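Local atomic coordinates of uncharacterized protein (Novosphingobium aromaticivorans, PDB entry 2RFR), a protein that is of unknown function but has the cystatin-like fold of the NTF2 superfamily and belongs to the SnoaL-like family, assembling as a trimer. Residues 10-13 and 14-18; 143-146 and 147-150. All blocks are in the same frame, centred on the assembly; numbering follows the deposited sequence.

Interaction 1 of 2, residues 10-13 and 14-18; sequences ARLR and LLEDR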
# COMPACT_ATOMS: atom_id res chain seq x y z
N ALA A 10 -16.57 14.83 -14.77
CA ALA A 10 -16.15 15.39 -13.50
C ALA A 10 -15.74 14.26 -12.55
O ALA A 10 -14.73 14.34 -11.84
CB ALA A 10 -17.28 16.20 -12.87
N ARG A 11 -16.55 13.20 -12.49
CA ARG A 11 -16.27 12.08 -11.62
C ARG A 11 -14.99 11.36 -12.04
O ARG A 11 -14.18 10.96 -11.19
CB ARG A 11 -17.46 11.13 -11.65
CG ARG A 11 -18.64 11.64 -10.84
CD ARG A 11 -19.91 10.99 -11.18
NE ARG A 11 -19.88 9.55 -10.98
CZ ARG A 11 -20.79 8.71 -11.43
NH1 ARG A 11 -21.83 9.18 -12.11
NH2 ARG A 11 -20.65 7.40 -11.21
N LEU A 12 -14.78 11.20 -13.34
CA LEU A 12 -13.56 10.58 -13.85
C LEU A 12 -12.35 11.43 -13.49
O LEU A 12 -11.30 10.92 -13.09
CB LEU A 12 -13.66 10.38 -15.35
CG LEU A 12 -12.49 9.77 -16.05
CD1 LEU A 12 -12.19 8.40 -15.43
CD2 LEU A 12 -12.80 9.66 -17.56
N ARG A 13 -12.44 12.74 -13.64
CA ARG A 13 -11.34 13.62 -13.30
C ARG A 13 -10.92 13.46 -11.85
O ARG A 13 -9.74 13.49 -11.55
CB ARG A 13 -11.71 15.05 -13.64
CG ARG A 13 -10.50 16.02 -13.52
CD ARG A 13 -10.89 17.38 -14.01
NE ARG A 13 -9.80 18.36 -14.17
CZ ARG A 13 -9.66 19.42 -13.42
NH1 ARG A 13 -10.41 19.58 -12.34
NH2 ARG A 13 -8.73 20.32 -13.75
N LEU A 14 -11.90 13.32 -10.98
CA LEU A 14 -11.60 13.13 -9.56
C LEU A 14 -10.85 11.84 -9.32
O LEU A 14 -9.90 11.80 -8.56
CB LEU A 14 -12.90 13.18 -8.75
CG LEU A 14 -12.69 13.06 -7.25
CD1 LEU A 14 -11.64 14.08 -6.76
CD2 LEU A 14 -14.01 13.24 -6.47
N LEU A 15 -11.25 10.75 -9.96
CA LEU A 15 -10.52 9.48 -9.87
C LEU A 15 -9.13 9.64 -10.42
O LEU A 15 -8.18 9.12 -9.85
CB LEU A 15 -11.25 8.34 -10.57
CG LEU A 15 -12.47 7.77 -9.89
CD1 LEU A 15 -12.95 6.63 -10.78
CD2 LEU A 15 -12.13 7.23 -8.52
N GLU A 16 -8.99 10.34 -11.54
CA GLU A 16 -7.66 10.58 -12.11
C GLU A 16 -6.77 11.37 -11.17
O GLU A 16 -5.59 11.10 -11.05
CB GLU A 16 -7.76 11.26 -13.48
CG GLU A 16 -8.35 10.35 -14.54
CD GLU A 16 -8.70 11.10 -15.81
OE1 GLU A 16 -9.06 12.28 -15.78
OE2 GLU A 16 -8.63 10.51 -16.92
N ASP A 17 -7.33 12.37 -10.54
CA ASP A 17 -6.59 13.20 -9.58
C ASP A 17 -6.06 12.32 -8.45
O ASP A 17 -4.88 12.39 -8.10
CB ASP A 17 -7.53 14.28 -9.00
CG ASP A 17 -7.88 15.38 -9.96
OD1 ASP A 17 -7.19 15.61 -10.96
OD2 ASP A 17 -8.86 16.07 -9.60
N ARG A 18 -6.92 11.49 -7.88
CA ARG A 18 -6.54 10.65 -6.76
C ARG A 18 -5.49 9.65 -7.18
O ARG A 18 -4.53 9.40 -6.44
CB ARG A 18 -7.76 9.94 -6.23
CG ARG A 18 -8.76 10.88 -5.57
CD ARG A 18 -10.07 10.17 -5.16
NE ARG A 18 -9.79 9.15 -4.18
CZ ARG A 18 -9.56 9.40 -2.89
NH1 ARG A 18 -9.73 10.60 -2.43
NH2 ARG A 18 -9.26 8.43 -2.06
O HOH W 1 -11.20 17.34 -10.34

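Interaction 2 of 2, residues 143-146 and 147-150; sequences DGSA and AARA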
# COMPACT_ATOMS: atom_id res chain seq x y z
N ASP A 143 7.41 7.55 17.71
CA ASP A 143 8.21 7.20 18.86
C ASP A 143 7.58 7.72 20.13
O ASP A 143 8.23 7.77 21.20
CB ASP A 143 9.61 7.67 18.72
CG ASP A 143 9.72 9.18 18.67
OD1 ASP A 143 8.70 9.90 18.73
OD2 ASP A 143 10.90 9.64 18.56
N GLY A 144 6.31 8.11 20.04
CA GLY A 144 5.60 8.77 21.15
C GLY A 144 5.52 10.27 20.96
O GLY A 144 4.73 10.91 21.66
N SER A 145 6.27 10.84 20.03
CA SER A 145 6.19 12.29 19.73
C SER A 145 4.80 12.70 19.42
O SER A 145 4.00 12.01 18.74
CB SER A 145 7.16 12.68 18.64
OG SER A 145 6.71 12.39 17.34
N ALA A 146 4.48 13.92 19.87
CA ALA A 146 3.19 14.53 19.58
C ALA A 146 3.03 14.85 18.12
O ALA A 146 1.94 14.72 17.53
CB ALA A 146 2.98 15.79 20.43
N ALA A 147 4.09 15.28 17.46
CA ALA A 147 3.99 15.74 16.06
C ALA A 147 3.54 14.61 15.16
O ALA A 147 2.77 14.87 14.21
CB ALA A 147 5.33 16.32 15.57
N ALA A 148 3.99 13.38 15.39
CA ALA A 148 3.64 12.32 14.48
C ALA A 148 2.14 12.07 14.55
O ALA A 148 1.53 11.81 13.52
CB ALA A 148 4.45 11.06 14.80
N ARG A 149 1.58 12.04 15.75
CA ARG A 149 0.13 11.85 15.87
C ARG A 149 -0.65 12.95 15.20
O ARG A 149 -1.66 12.72 14.50
CB ARG A 149 -0.29 11.75 17.33
CG ARG A 149 0.25 10.48 17.96
CD ARG A 149 -0.36 10.23 19.35
NE ARG A 149 0.01 11.29 20.28
CZ ARG A 149 1.15 11.33 20.97
NH1 ARG A 149 2.02 10.36 20.92
NH2 ARG A 149 1.41 12.36 21.77
N ALA A 150 -0.18 14.19 15.33
CA ALA A 150 -0.84 15.33 14.69
C ALA A 150 -0.80 15.29 13.20
O ALA A 150 -1.76 15.72 12.54
CB ALA A 150 -0.25 16.68 15.22

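Interaction 1 of 2, residues 10-13 and 14-18
Glu-16 lies one turn after Leu-12 on helix 5-33, the long N-terminal helix of this NTF2-like fold, and its side chain runs back along the turn before it. CB packs on two carbonyl oxygens, those of Leu-12 and Arg-13. CG stands beside the backbone N (chi1 -68°), which brings it 3.3 Å from Leu-12 O, the same oxygen that takes the hydrogen bond of Glu-16 N at 2.8 Å. Beyond CG the chain is extended, and the side chain crosses that of Leu-12 at a slant, CD 4.0 Å from Leu-12 CG. At the tip the two oxygens part: OE2 stays by Leu-12 CG, whereas OE1 comes within 3.6 Å of Arg-13 CA. The salt bridge of OE1 is made outside this turn, with Arg-11 of the third subunit, and reciprocally Arg-11 reaches Glu-16 of the second subunit. Leu-12 and Leu-15 pack there too, against leucines of the neighbouring subunits. On another side of the helix, Asp-17 OD1 is held by Arg-127 and Trp-132 of the sheet. Its OD2 accepts from a water 2.8 Å away, and that water in turn accepts a weak hydrogen bond, 3.1 Å long, from Arg-13 NH1.

Interaction 2 of 2, residues 143-146 and 147-150
An Asx turn that runs into an N-cap, with Ser-145 shared by both, starts the C-terminal helix 146-152. Ser-145 OG, placed between its own backbone N and carbonyl carbon (chi1 80°), accepts from Ala-148 N in a weak capping bond of 3.5 Å. The same hydroxyl is also hydrogen-bonded to Leu-141 O, which links the cap to the end of the preceding strand. Just upstream, Asp-143 OD1 takes the N-H of Ser-145 at 2.9 Å, nearly along its own C-O axis, and so closes the Asx turn. Arg-149 folds back over this start: its chain bends at chi3 (-64°), and NH1 donates to Gly-144 O over 2.9 Å. The donor lies well above the carbonyl plane, with a C=O...N angle of 111°. Ser-145 O sits over one face of the guanidinium, offset toward its rim, and NH2 approaches Ala-146 CA to 3.6 Å. The first full helical turn is closed by Ala-150 N bonding to Ala-146 O. Ala-147 and Ala-148 rest on Ala-140 of strand 131-141, while Arg-149 packs on Asp-33 of the second subunit.

In the fold
Followed from the N terminus, the two contacts come in series, neither nested nor crossed. Interaction 1 lies within helix 5-33 and closes no loop beyond a helical turn. The chain then builds the smaller helices and the curved mixed sheet, whose last strand, 131-141, occupies an interior position. Interaction 2 follows directly, where the chain leaves that strand and turns into helix 146-152. The nearest atoms of the two are about 18 Å apart, so they do not touch. Residues 10-18 join the first helix to strands 81-93, 112-128 and 131-141, and residues 143-150 fasten the last helix to strand 131-141, which is thus common to both. Both also touch the second subunit, which brings each end of the chain into the trimer.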